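Local coordinates for protein amine Dehydrogenase (Pseudomonas putida, PDB 1JMX) that binds two c-type haems and probably carries electrons through them, as the haem-bearing alpha subunit of a quinohemoprotein amine dehydrogenase, at residues A342-R347 with N358-D363; F393-A397 with R408-A414; R378-A384 with P445-G449; A373-I379 with H480-Q486; D208-V214 with G226-L232. All coordinates share one frame; numbering follows the deposited sequence.

Overall arrangement
Along the chain interaction 5 comes first, on strands of the eight-stranded barrel of domain II; interaction 1 follows in a hairpin of domain III, its centre about 39 Å away. Interactions 2, 3 and 4 belong to domain IV: interaction 4 spans the longest stretch of chain, interaction 3 falls within it and interaction 2 within that, so the parallel pairing closes the domain IV chain. Interactions 2 and 4 meet where Phe-393 packs on Ser-375 and Met-481; interactions 3 and 4 share Arg-378 and Ile-379, centres about 13 Å apart. Interaction 1 touches interaction 2 across the domain III-IV boundary, while the Arg-378 side chain of 3 and 4 lies about 13 Å from a haem.

Interaction 1 (A342-R347 with N358-D363); sequences AKPGQR and NLAVYD
Ala-342 meets Val-361 at the open end of a beta hairpin, strands 345-351 and 354-362, in the mixed sheet of domain III. Its CB lies 4.0 Å from Val-361 CG1. At Pro-344 the CB approaches Asp-363 OD1, and the CA-H points at Val-361 O. Gly-345 then begins the regular antiparallel pairing: its N donates to Val-361 O at 2.8 Å, and its O accepts from Val-361 N. Its extended backbone with positive phi (157°) would jam a CB against the preceding carbonyl, which calls for glycine. Gln-346 is bent at its second torsion (chi2 -88°), which folds its amide back over the neighbouring strand, NE2 standing 3.8 Å from Ala-360 CB. Arg-347 turns to the other side, where Val-361 and Leu-359 lie. A bend at its second torsion (chi2 -68°) lays its chain obliquely across Val-361, with CG 3.7 Å from Val-361 CG2; the guanidinium lies farther along the same valine, though its closest spacing is doubtful. An alanine here is likely to leave Val-361 without this aliphatic cover and open a gap beside it, near Val-319. The ladder carries on with Arg-347 N to Leu-359 O and Leu-359 N to Arg-347 O. That last oxygen also takes a CA-H contact from Asn-358, whose CA is 3.2 Å from Arg-347 O.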
# COMPACT_ATOMS: atom_id res chain seq x y z
N ALA A 342 51.93 -0.74 -2.98
CA ALA A 342 51.00 -1.57 -3.74
C ALA A 342 50.04 -0.70 -4.55
O ALA A 342 49.39 0.18 -3.99
CB ALA A 342 50.22 -2.50 -2.80
N LYS A 343 50.02 -0.91 -5.86
CA LYS A 343 49.15 -0.13 -6.75
C LYS A 343 47.67 -0.42 -6.49
O LYS A 343 47.27 -1.57 -6.33
CB LYS A 343 49.47 -0.43 -8.22
CG LYS A 343 50.72 0.27 -8.75
CD LYS A 343 50.55 1.80 -8.82
CE LYS A 343 51.76 2.50 -9.45
NZ LYS A 343 51.93 2.18 -10.91
N PRO A 344 46.85 0.63 -6.47
CA PRO A 344 45.41 0.46 -6.23
C PRO A 344 44.72 -0.28 -7.39
O PRO A 344 45.00 -0.02 -8.55
CB PRO A 344 44.93 1.91 -6.11
CG PRO A 344 45.84 2.65 -7.04
CD PRO A 344 47.19 2.05 -6.68
N GLY A 345 43.86 -1.23 -7.06
CA GLY A 345 43.15 -1.98 -8.08
C GLY A 345 42.69 -3.33 -7.56
O GLY A 345 43.06 -3.73 -6.45
N GLN A 346 41.90 -4.04 -8.36
CA GLN A 346 41.40 -5.34 -7.95
C GLN A 346 42.47 -6.43 -8.17
O GLN A 346 43.27 -6.37 -9.10
CB GLN A 346 40.10 -5.69 -8.70
CG GLN A 346 38.90 -4.74 -8.47
CD GLN A 346 38.02 -5.10 -7.25
OE1 GLN A 346 38.11 -6.20 -6.69
NE2 GLN A 346 37.16 -4.16 -6.86
N ARG A 347 42.46 -7.43 -7.30
CA ARG A 347 43.42 -8.54 -7.38
C ARG A 347 42.68 -9.85 -7.54
O ARG A 347 41.70 -10.11 -6.83
CB ARG A 347 44.27 -8.60 -6.11
CG ARG A 347 45.14 -7.38 -5.92
CD ARG A 347 46.23 -7.33 -6.98
NE ARG A 347 46.69 -5.97 -7.26
CZ ARG A 347 47.21 -5.14 -6.36
NH1 ARG A 347 47.38 -5.52 -5.10
NH2 ARG A 347 47.55 -3.92 -6.72
N ASN A 358 37.65 -11.29 -6.13
CA ASN A 358 38.60 -10.19 -6.24
C ASN A 358 38.84 -9.48 -4.92
O ASN A 358 37.99 -9.51 -4.02
CB ASN A 358 38.17 -9.21 -7.33
CG ASN A 358 38.16 -9.84 -8.71
OD1 ASN A 358 38.96 -10.73 -9.01
ND2 ASN A 358 37.24 -9.39 -9.56
N LEU A 359 40.02 -8.89 -4.79
CA LEU A 359 40.43 -8.14 -3.59
C LEU A 359 40.81 -6.73 -4.03
O LEU A 359 41.70 -6.55 -4.85
CB LEU A 359 41.63 -8.82 -2.93
CG LEU A 359 42.11 -8.34 -1.56
CD1 LEU A 359 40.99 -8.43 -0.55
CD2 LEU A 359 43.28 -9.20 -1.10
N ALA A 360 40.11 -5.74 -3.49
CA ALA A 360 40.40 -4.35 -3.84
C ALA A 360 41.51 -3.80 -2.97
O ALA A 360 41.41 -3.81 -1.75
CB ALA A 360 39.15 -3.50 -3.69
N VAL A 361 42.60 -3.41 -3.61
CA VAL A 361 43.72 -2.81 -2.89
C VAL A 361 43.52 -1.34 -3.18
O VAL A 361 43.33 -0.97 -4.33
CB VAL A 361 45.08 -3.25 -3.48
CG1 VAL A 361 46.22 -2.51 -2.78
CG2 VAL A 361 45.24 -4.73 -3.31
N TYR A 362 43.49 -0.51 -2.15
CA TYR A 362 43.27 0.90 -2.39
C TYR A 362 44.20 1.79 -1.59
O TYR A 362 44.75 1.37 -0.57
CB TYR A 362 41.81 1.28 -2.08
CG TYR A 362 41.47 1.33 -0.61
CD1 TYR A 362 41.38 2.56 0.05
CD2 TYR A 362 41.24 0.16 0.12
CE1 TYR A 362 41.06 2.62 1.41
CE2 TYR A 362 40.92 0.22 1.48
CZ TYR A 362 40.83 1.45 2.11
OH TYR A 362 40.51 1.53 3.44
N ASP A 363 44.35 3.03 -2.06
CA ASP A 363 45.21 4.00 -1.40
C ASP A 363 44.41 5.05 -0.63
O ASP A 363 44.71 5.32 0.54
CB ASP A 363 46.20 4.66 -2.39
CG ASP A 363 45.54 5.18 -3.67
OD1 ASP A 363 44.31 5.01 -3.88
OD2 ASP A 363 46.29 5.77 -4.49

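Interaction 2 (F393-A397 with R408-A414); sequences FEAEA and RIGYLPA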
# COMPACT_ATOMS: atom_id res chain seq x y z
N PHE A 393 21.73 0.61 7.11
CA PHE A 393 22.61 1.15 6.09
C PHE A 393 24.05 0.72 6.11
O PHE A 393 24.56 0.24 7.12
CB PHE A 393 22.53 2.67 6.12
CG PHE A 393 21.14 3.20 6.15
CD1 PHE A 393 20.51 3.48 7.36
CD2 PHE A 393 20.44 3.40 4.97
CE1 PHE A 393 19.19 3.94 7.39
CE2 PHE A 393 19.13 3.86 4.99
CZ PHE A 393 18.50 4.13 6.20
N GLU A 394 24.70 0.95 4.99
CA GLU A 394 26.10 0.62 4.81
C GLU A 394 26.73 1.76 3.99
O GLU A 394 26.05 2.42 3.21
CB GLU A 394 26.18 -0.71 4.06
CG GLU A 394 27.41 -1.52 4.35
CD GLU A 394 27.31 -2.33 5.62
OE1 GLU A 394 26.49 -3.27 5.68
OE2 GLU A 394 28.10 -2.06 6.55
N ALA A 395 28.01 2.05 4.23
CA ALA A 395 28.70 3.11 3.49
C ALA A 395 29.63 2.47 2.47
O ALA A 395 30.62 1.83 2.83
CB ALA A 395 29.47 4.00 4.43
N GLU A 396 29.27 2.60 1.20
CA GLU A 396 30.05 2.04 0.10
C GLU A 396 31.13 2.98 -0.42
O GLU A 396 30.83 4.03 -0.98
CB GLU A 396 29.10 1.64 -1.02
CG GLU A 396 29.76 1.11 -2.26
CD GLU A 396 28.78 1.03 -3.40
OE1 GLU A 396 28.27 2.08 -3.81
OE2 GLU A 396 28.49 -0.09 -3.86
N ALA A 397 32.38 2.57 -0.25
CA ALA A 397 33.54 3.36 -0.66
C ALA A 397 33.99 3.15 -2.10
O ALA A 397 33.99 2.03 -2.60
CB ALA A 397 34.70 3.10 0.29
N ARG A 408 35.54 0.10 -6.85
CA ARG A 408 34.64 -0.06 -5.72
C ARG A 408 35.45 -0.80 -4.66
O ARG A 408 35.87 -1.94 -4.86
CB ARG A 408 33.38 -0.86 -6.08
CG ARG A 408 32.38 -0.94 -4.91
CD ARG A 408 31.06 -1.59 -5.29
NE ARG A 408 30.84 -2.87 -4.61
CZ ARG A 408 30.25 -3.01 -3.43
NH1 ARG A 408 29.82 -1.94 -2.76
NH2 ARG A 408 30.11 -4.21 -2.88
N ILE A 409 35.76 -0.10 -3.57
CA ILE A 409 36.53 -0.67 -2.48
C ILE A 409 35.70 -1.70 -1.73
O ILE A 409 36.08 -2.87 -1.63
CB ILE A 409 37.02 0.42 -1.48
CG1 ILE A 409 38.18 1.24 -2.08
CG2 ILE A 409 37.53 -0.21 -0.21
CD1 ILE A 409 37.85 2.02 -3.31
N GLY A 410 34.56 -1.26 -1.21
CA GLY A 410 33.68 -2.15 -0.47
C GLY A 410 32.90 -1.36 0.56
O GLY A 410 32.73 -0.15 0.42
N TYR A 411 32.44 -2.03 1.60
CA TYR A 411 31.68 -1.37 2.66
C TYR A 411 32.62 -1.04 3.81
O TYR A 411 33.03 -1.93 4.56
CB TYR A 411 30.55 -2.27 3.16
CG TYR A 411 29.47 -2.54 2.13
CD1 TYR A 411 28.93 -3.81 1.97
CD2 TYR A 411 28.94 -1.50 1.35
CE1 TYR A 411 27.90 -4.06 1.07
CE2 TYR A 411 27.91 -1.73 0.45
CZ TYR A 411 27.39 -3.01 0.31
OH TYR A 411 26.38 -3.25 -0.59
N LEU A 412 32.96 0.24 3.95
CA LEU A 412 33.87 0.69 5.01
C LEU A 412 33.16 1.22 6.24
O LEU A 412 32.09 1.82 6.14
CB LEU A 412 34.82 1.77 4.47
CG LEU A 412 35.82 1.36 3.38
CD1 LEU A 412 36.77 2.50 3.09
CD2 LEU A 412 36.61 0.16 3.84
N PRO A 413 33.74 0.99 7.43
CA PRO A 413 33.15 1.46 8.69
C PRO A 413 32.98 2.97 8.70
O PRO A 413 33.79 3.71 8.13
CB PRO A 413 34.17 0.98 9.73
CG PRO A 413 35.46 0.95 8.97
CD PRO A 413 35.03 0.32 7.67
N ALA A 414 31.91 3.44 9.33
CA ALA A 414 31.63 4.86 9.37
C ALA A 414 30.76 5.28 10.53
O ALA A 414 30.21 4.46 11.26
CB ALA A 414 30.97 5.28 8.06
O HOH W 1 29.56 0.85 6.47
O HOH W 2 26.61 -2.00 -3.14
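In the beta hairpin of strands 391-400 and 406-420, in domain IV, Glu-396 faces Tyr-411 as an antiparallel non-hydrogen-bonded pair. One step on, Ala-397 N donates to Gly-410 O at 2.8 Å while Ala-397 O accepts from Ile-409 N. Two residues thus answer one, as in a beta bulge, and Gly-410 has backbone angles that call for glycine. On the far side of the pair, Leu-412 N binds Ala-395 O.

The polar side chains collect around Tyr-411. With CG anti to its nitrogen (chi1 177°) and an extended chain, Glu-396 reaches across the strand to Arg-408, and OE2 forms a salt bridge with NH1. The spacing of these two atoms is short, 2.5 Å, but the hydrogen bond is bent and weak, and the carboxylate and guanidinium planes stand 68° apart. A water joins the same OE2, at 2.8 Å, to Tyr-411 OH, and the other oxygen, OE1, is taken by Trp-398 NE1. Glu-394 lays its CG over one face of the Tyr-411 ring in a CH-pi contact, whose exact spacing is doubtful, while Glu-396 CB comes to the ring edge. A second water links Glu-394 OE2 with Ala-395 N and Leu-412 O. Residues 189-192 partly cover this side, Ala-192 N holding Glu-394 OE1 and His-189 meeting the Tyr-411 ring.

On the other side Ala-397 CB sits 3.5 Å from Leu-412 CD1, and Ala-395 CB is 4.1 Å from Ala-414 CB; these residues pack on Leu-470, Val-365 and Phe-293. It is an antiparallel beta hairpin with a bulge at Ile-409 and Gly-410, within a domain of the E-set clan.

Interaction 3 (R378-A384 with P445-G449); sequences RIGENGA and PGGAG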
# COMPACT_ATOMS: atom_id res chain seq x y z
N ARG A 378 9.48 2.09 9.08
CA ARG A 378 8.09 2.24 9.51
C ARG A 378 7.93 2.20 11.03
O ARG A 378 8.60 1.44 11.72
CB ARG A 378 7.21 1.14 8.88
CG ARG A 378 7.58 0.79 7.44
CD ARG A 378 6.69 -0.28 6.83
NE ARG A 378 5.42 0.30 6.43
CZ ARG A 378 4.95 0.33 5.19
NH1 ARG A 378 5.62 -0.22 4.19
NH2 ARG A 378 3.82 0.97 4.95
N ILE A 379 7.06 3.05 11.54
CA ILE A 379 6.80 3.07 12.97
C ILE A 379 6.08 1.76 13.27
O ILE A 379 5.57 1.10 12.38
CB ILE A 379 5.93 4.29 13.39
CG1 ILE A 379 4.58 4.27 12.66
CG2 ILE A 379 6.68 5.60 13.13
CD1 ILE A 379 3.69 5.47 12.98
N GLY A 380 6.08 1.37 14.54
CA GLY A 380 5.43 0.14 14.93
C GLY A 380 5.42 -0.02 16.43
O GLY A 380 5.78 0.90 17.16
N GLU A 381 5.00 -1.20 16.87
CA GLU A 381 4.92 -1.55 18.29
C GLU A 381 4.20 -0.47 19.09
O GLU A 381 3.32 0.19 18.56
CB GLU A 381 6.32 -1.87 18.83
CG GLU A 381 6.87 -3.21 18.31
CD GLU A 381 8.38 -3.25 18.16
OE1 GLU A 381 9.10 -2.78 19.08
OE2 GLU A 381 8.86 -3.75 17.12
N ASN A 382 4.58 -0.29 20.36
CA ASN A 382 3.94 0.69 21.24
C ASN A 382 2.50 0.24 21.52
O ASN A 382 1.62 1.05 21.83
CB ASN A 382 3.98 2.10 20.61
CG ASN A 382 3.53 3.21 21.58
OD1 ASN A 382 3.02 4.24 21.15
ND2 ASN A 382 3.73 2.99 22.88
N GLY A 383 2.27 -1.07 21.42
CA GLY A 383 0.96 -1.63 21.65
C GLY A 383 0.29 -2.12 20.38
O GLY A 383 -0.70 -2.85 20.44
N ALA A 384 0.86 -1.75 19.23
CA ALA A 384 0.32 -2.13 17.93
C ALA A 384 0.57 -3.58 17.55
O ALA A 384 1.48 -4.24 18.05
CB ALA A 384 0.84 -1.20 16.85
N PRO A 445 13.03 3.35 14.28
CA PRO A 445 11.93 4.32 14.26
C PRO A 445 11.15 4.40 15.56
O PRO A 445 11.24 3.51 16.41
CB PRO A 445 11.07 3.83 13.09
CG PRO A 445 11.31 2.36 13.08
CD PRO A 445 12.79 2.27 13.31
N GLY A 446 10.40 5.49 15.73
CA GLY A 446 9.62 5.67 16.94
C GLY A 446 8.43 4.73 17.04
O GLY A 446 8.14 3.95 16.12
N GLY A 447 7.73 4.80 18.17
CA GLY A 447 6.56 3.98 18.40
C GLY A 447 5.36 4.45 17.58
O GLY A 447 5.25 5.62 17.23
N ALA A 448 4.46 3.51 17.29
CA ALA A 448 3.26 3.79 16.51
C ALA A 448 2.22 4.61 17.29
O ALA A 448 2.38 4.85 18.49
CB ALA A 448 2.65 2.49 16.03
N GLY A 449 1.16 5.01 16.59
CA GLY A 449 0.10 5.78 17.19
C GLY A 449 0.29 7.28 17.09
O GLY A 449 1.34 7.75 16.64
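Gly-380 and Ala-448 hold two loops together through one direct hydrogen bond, Ala-448 N to Gly-380 O at 2.9 Å, with the donor well above the carbonyl plane. The same oxygen takes a CA-H contact from Gly-447, whose CA is 3.4 Å away from Gly-380 O. Gly-446 O receives a similar contact from Ile-379 CA, yet this oxygen and Gly-380 N are buried with no polar partner in the model.

Apolar contact comes from Ile-379. Its CG1 occupies the crowded position (chi1 59°), sending CD1 to within 3.9 Å of Ala-448 CA. Ala-448 CB in turn lies 4.2 Å from Ala-384 CB and also touches Glu-381 O. The lack of a side chain at Gly-447 matters, since a CB there would stand tight against Asn-382 CB.

Other groups place the loops. Glu-381 OE2 accepts a hydrogen bond from the backbone N of Lys-388, and Asn-460 ND2 donates to Gly-447 O. Aromatic packing from another protein chain reaches Asn-382, Ala-384 and Ala-448, so the contact also lines a subunit interface. Structurally it is a single bridge between loops, next to a type I' beta turn spanning Glu-381 to Ala-384.

Interaction 4 (A373-I379 with H480-Q486); sequences AFSIARI and HMIVTVQ
Parallel strand pairing in the mixed sheet of domain IV sets Phe-374 to Arg-378 beside His-480 to Thr-484, in step residue for residue. Six backbone hydrogen bonds run from His-480 N to Ala-373 O at one end to Ile-379 N to Thr-484 O at the other.

On one side of the sheet Phe-374 and His-480 point the same way, and the phenyl edge meets the imidazole face in an offset edge-to-face pair, centroids 5.3 Å apart and planes at 65°. The ring edge of Phe-374 then reaches Ile-482, CE1 lying 4.0 Å from CD1. Ile-376 CD1 packs alongside Ile-482 CB, and Ile-376 CG2 on Thr-484 OG1. On the reverse side Ala-377 CB touches both Met-481 SD and Val-483 CG2, each 3.9 Å away. There a water bonded to Ser-375 OG donates to His-480 O, 2.7 Å from the water oxygen.

At the last bridged pair, the bend at chi3 (78°) of Arg-378 carries its guanidinium side-on to Val-485 O, gripped by NE at 3.0 Å and NH2 at 3.1 Å. NH2 also binds an acidic side chain of another protein chain. A methionine in its place would probably leave Val-485 O without either donor and the acid of the neighbouring chain without this one.

His-480 is stacked on Phe-421 and hydrogen-bonded through NE2 to Asn-463 OD1. Strand 462-470 pairs with strand 476-484 on its other edge, while Phe-443 and Pro-445 of strand 442-445 and Phe-393 of strand 391-400 cover the Met-481 and Val-483 side.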
# COMPACT_ATOMS: atom_id res chain seq x y z
N ALA A 373 20.37 3.65 -1.20
CA ALA A 373 20.28 5.09 -1.44
C ALA A 373 18.93 5.65 -0.98
O ALA A 373 18.86 6.78 -0.50
CB ALA A 373 20.51 5.39 -2.92
N PHE A 374 17.88 4.85 -1.15
CA PHE A 374 16.53 5.20 -0.74
C PHE A 374 15.89 3.99 -0.06
O PHE A 374 16.02 2.86 -0.52
CB PHE A 374 15.67 5.63 -1.94
CG PHE A 374 14.27 6.02 -1.57
CD1 PHE A 374 14.01 7.22 -0.92
CD2 PHE A 374 13.20 5.17 -1.84
CE1 PHE A 374 12.72 7.59 -0.54
CE2 PHE A 374 11.89 5.53 -1.48
CZ PHE A 374 11.65 6.73 -0.83
N SER A 375 15.21 4.23 1.06
CA SER A 375 14.57 3.14 1.79
C SER A 375 13.39 3.62 2.64
O SER A 375 13.24 4.82 2.89
CB SER A 375 15.58 2.41 2.68
OG SER A 375 16.04 3.23 3.74
N ILE A 376 12.59 2.68 3.09
CA ILE A 376 11.42 2.98 3.90
C ILE A 376 11.48 2.33 5.29
O ILE A 376 11.60 1.12 5.41
CB ILE A 376 10.10 2.50 3.20
CG1 ILE A 376 9.90 3.22 1.86
CG2 ILE A 376 8.88 2.68 4.12
CD1 ILE A 376 9.68 4.70 1.99
N ALA A 377 11.42 3.17 6.32
CA ALA A 377 11.41 2.72 7.71
C ALA A 377 9.96 2.91 8.15
O ALA A 377 9.26 3.77 7.63
CB ALA A 377 12.34 3.58 8.55
N ARG A 378 9.48 2.09 9.08
CA ARG A 378 8.09 2.24 9.51
C ARG A 378 7.93 2.20 11.03
O ARG A 378 8.60 1.44 11.72
CB ARG A 378 7.21 1.14 8.88
CG ARG A 378 7.58 0.79 7.44
CD ARG A 378 6.69 -0.28 6.83
NE ARG A 378 5.42 0.30 6.43
CZ ARG A 378 4.95 0.33 5.19
NH1 ARG A 378 5.62 -0.22 4.19
NH2 ARG A 378 3.82 0.97 4.95
N ILE A 379 7.06 3.05 11.54
CA ILE A 379 6.80 3.07 12.97
C ILE A 379 6.08 1.76 13.27
O ILE A 379 5.57 1.10 12.38
CB ILE A 379 5.93 4.29 13.39
CG1 ILE A 379 4.58 4.27 12.66
CG2 ILE A 379 6.68 5.60 13.13
CD1 ILE A 379 3.69 5.47 12.98
N HIS A 480 18.75 8.75 1.57
CA HIS A 480 17.43 9.29 1.83
C HIS A 480 16.54 8.22 2.44
O HIS A 480 16.35 7.16 1.86
CB HIS A 480 16.79 9.81 0.54
CG HIS A 480 15.49 10.52 0.74
ND1 HIS A 480 14.65 10.85 -0.31
CD2 HIS A 480 14.89 10.99 1.85
CE1 HIS A 480 13.60 11.49 0.15
NE2 HIS A 480 13.72 11.59 1.47
N MET A 481 16.00 8.52 3.61
CA MET A 481 15.12 7.60 4.31
C MET A 481 13.83 8.29 4.74
O MET A 481 13.85 9.43 5.21
CB MET A 481 15.82 7.01 5.53
CG MET A 481 14.92 6.11 6.38
SD MET A 481 15.64 5.58 7.93
CE MET A 481 15.91 7.14 8.73
N ILE A 482 12.72 7.61 4.55
CA ILE A 482 11.41 8.11 4.97
C ILE A 482 10.87 7.13 6.01
O ILE A 482 10.85 5.92 5.78
CB ILE A 482 10.42 8.24 3.78
CG1 ILE A 482 10.81 9.41 2.89
CG2 ILE A 482 9.01 8.42 4.29
CD1 ILE A 482 10.00 9.49 1.63
N VAL A 483 10.52 7.66 7.17
CA VAL A 483 9.95 6.84 8.24
C VAL A 483 8.45 7.08 8.16
O VAL A 483 8.00 8.21 8.32
CB VAL A 483 10.44 7.29 9.63
CG1 VAL A 483 9.89 6.37 10.70
CG2 VAL A 483 11.96 7.32 9.67
N THR A 484 7.70 6.04 7.82
CA THR A 484 6.25 6.15 7.73
C THR A 484 5.41 5.24 8.59
O THR A 484 5.90 4.58 9.50
CB THR A 484 5.71 6.00 6.30
OG1 THR A 484 6.51 5.09 5.53
CG2 THR A 484 5.60 7.33 5.68
N VAL A 485 4.12 5.21 8.23
CA VAL A 485 3.10 4.45 8.91
C VAL A 485 3.11 2.95 8.58
O VAL A 485 3.70 2.50 7.60
CB VAL A 485 1.71 5.05 8.59
CG1 VAL A 485 1.71 6.54 8.93
CG2 VAL A 485 1.37 4.85 7.11
N GLN A 486 2.39 2.20 9.41
CA GLN A 486 2.28 0.76 9.27
C GLN A 486 1.32 0.35 8.16
O GLN A 486 0.65 1.19 7.55
CB GLN A 486 1.77 0.12 10.58
CG GLN A 486 2.08 0.87 11.88
CD GLN A 486 1.00 1.87 12.27
OE1 GLN A 486 1.03 3.01 11.84
NE2 GLN A 486 0.06 1.45 13.11
O HOH W 3 17.99 5.08 2.35

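Interaction 5 (D208-V214 with G226-L232); sequences DTFKVEV and GSGSAIL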
# COMPACT_ATOMS: atom_id res chain seq x y z
N ASP A 208 10.24 -34.37 0.62
CA ASP A 208 11.05 -33.25 0.11
C ASP A 208 11.44 -32.26 1.21
O ASP A 208 11.76 -31.11 0.93
CB ASP A 208 10.32 -32.50 -1.02
CG ASP A 208 10.27 -33.30 -2.31
OD1 ASP A 208 9.50 -32.91 -3.22
OD2 ASP A 208 10.99 -34.32 -2.42
N THR A 209 11.40 -32.73 2.45
CA THR A 209 11.77 -31.92 3.60
C THR A 209 13.16 -32.37 4.07
O THR A 209 13.62 -33.46 3.73
CB THR A 209 10.75 -32.04 4.75
OG1 THR A 209 10.85 -33.33 5.35
CG2 THR A 209 9.34 -31.86 4.23
N PHE A 210 13.84 -31.52 4.84
CA PHE A 210 15.18 -31.82 5.33
C PHE A 210 15.39 -31.24 6.71
O PHE A 210 14.61 -30.40 7.18
CB PHE A 210 16.25 -31.17 4.43
CG PHE A 210 16.12 -31.48 2.97
CD1 PHE A 210 16.77 -32.58 2.41
CD2 PHE A 210 15.38 -30.65 2.13
CE1 PHE A 210 16.69 -32.84 1.05
CE2 PHE A 210 15.28 -30.91 0.77
CZ PHE A 210 15.94 -32.00 0.23
N LYS A 211 16.44 -31.73 7.36
CA LYS A 211 16.87 -31.25 8.67
C LYS A 211 18.03 -30.34 8.27
O LYS A 211 18.77 -30.65 7.33
CB LYS A 211 17.39 -32.38 9.56
CG LYS A 211 16.32 -33.33 10.09
CD LYS A 211 16.92 -34.22 11.18
CE LYS A 211 15.91 -35.21 11.76
NZ LYS A 211 16.52 -36.05 12.86
N VAL A 212 18.18 -29.21 8.95
CA VAL A 212 19.24 -28.26 8.59
C VAL A 212 20.04 -27.82 9.81
O VAL A 212 19.50 -27.58 10.88
CB VAL A 212 18.64 -26.98 7.90
CG1 VAL A 212 19.76 -26.10 7.35
CG2 VAL A 212 17.69 -27.36 6.78
N GLU A 213 21.35 -27.71 9.61
CA GLU A 213 22.25 -27.30 10.68
C GLU A 213 23.19 -26.24 10.14
O GLU A 213 23.91 -26.47 9.17
CB GLU A 213 23.05 -28.50 11.18
CG GLU A 213 23.87 -28.23 12.42
CD GLU A 213 23.30 -28.90 13.67
OE1 GLU A 213 23.16 -28.22 14.72
OE2 GLU A 213 23.01 -30.12 13.60
N VAL A 214 23.16 -25.06 10.75
CA VAL A 214 24.01 -23.96 10.34
C VAL A 214 25.10 -23.79 11.39
O VAL A 214 24.82 -23.71 12.58
CB VAL A 214 23.19 -22.66 10.23
CG1 VAL A 214 24.02 -21.57 9.60
CG2 VAL A 214 21.94 -22.90 9.41
N GLY A 226 22.78 -22.54 14.19
CA GLY A 226 21.36 -22.80 14.30
C GLY A 226 20.94 -24.16 13.81
O GLY A 226 21.70 -24.90 13.18
N SER A 227 19.69 -24.47 14.10
CA SER A 227 19.07 -25.74 13.74
C SER A 227 17.66 -25.43 13.24
O SER A 227 16.98 -24.55 13.76
CB SER A 227 18.99 -26.63 14.98
OG SER A 227 18.13 -27.74 14.78
N GLY A 228 17.23 -26.17 12.22
CA GLY A 228 15.90 -25.96 11.68
C GLY A 228 15.55 -26.99 10.64
O GLY A 228 16.11 -28.09 10.62
N SER A 229 14.62 -26.63 9.76
CA SER A 229 14.21 -27.54 8.70
C SER A 229 13.88 -26.79 7.43
O SER A 229 13.79 -25.56 7.43
CB SER A 229 13.00 -28.36 9.16
OG SER A 229 11.97 -27.51 9.61
N ALA A 230 13.70 -27.53 6.35
CA ALA A 230 13.40 -26.92 5.07
C ALA A 230 12.63 -27.88 4.17
O ALA A 230 12.63 -29.10 4.39
CB ALA A 230 14.68 -26.49 4.39
N ILE A 231 11.90 -27.30 3.22
CA ILE A 231 11.12 -28.05 2.24
C ILE A 231 11.61 -27.56 0.90
O ILE A 231 12.11 -26.44 0.79
CB ILE A 231 9.59 -27.77 2.36
CG1 ILE A 231 9.09 -28.18 3.75
CG2 ILE A 231 8.82 -28.58 1.31
CD1 ILE A 231 7.58 -28.02 3.93
N LEU A 232 11.47 -28.40 -0.11
CA LEU A 232 11.91 -28.05 -1.45
C LEU A 232 10.72 -28.17 -2.41
O LEU A 232 10.11 -29.23 -2.54
CB LEU A 232 13.06 -28.99 -1.85
CG LEU A 232 14.00 -28.78 -3.04
CD1 LEU A 232 13.60 -29.66 -4.20
CD2 LEU A 232 14.09 -27.32 -3.43
O HOH W 4 10.71 -30.39 -5.03
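Phe-210 CG sits beside its backbone nitrogen (chi1 -53°), which swings the ring edge onto the neighbouring strand, where CE2 lies 3.9 Å from Leu-232 CB. Val-212 CG2 meets Ala-230 CB, also at 3.9 Å. On the other side of the sheet, Thr-209 and Ile-231 lie alongside one another: with OG1 between nitrogen and carbonyl (chi1 71°), the methyl CG2 is left to reach Ile-231 CG1 at 3.7 Å, and OG1 binds Gln-206 O.

The backbones are laced throughout. Phe-210 pairs with Ala-230, Val-212 with Gly-228 and Val-214 with Gly-226, each with bonds in both directions; the shortest is Phe-210 N to Ala-230 O, 2.7 Å. Leu-232 N adds a bond to Asp-208 O. Between these pairs, CA-H groups approach carbonyl oxygens, as Thr-209 CA does at 3.1 Å from Ala-230 O. Opposite both valines stand glycines, so the Val-212 and Val-214 side chains face no side chain at Gly-228 or Gly-226, and find partners in Trp-238 and Val-242 of strand 237-244.

At the open end of the hairpin Asp-208 OD1 forms a salt bridge with Lys-62 of helix 54-67, and a water, weakly held by OD1, donates to Leu-232 O at 2.8 Å.

Phe-210, Val-212, Val-214 and Ala-230 make one buried side, while Lys-211, Glu-213, Ser-227 and Ser-229 lie exposed on the other, the alternation expected of two adjacent strands in a closed antiparallel beta barrel, here of up-and-down order.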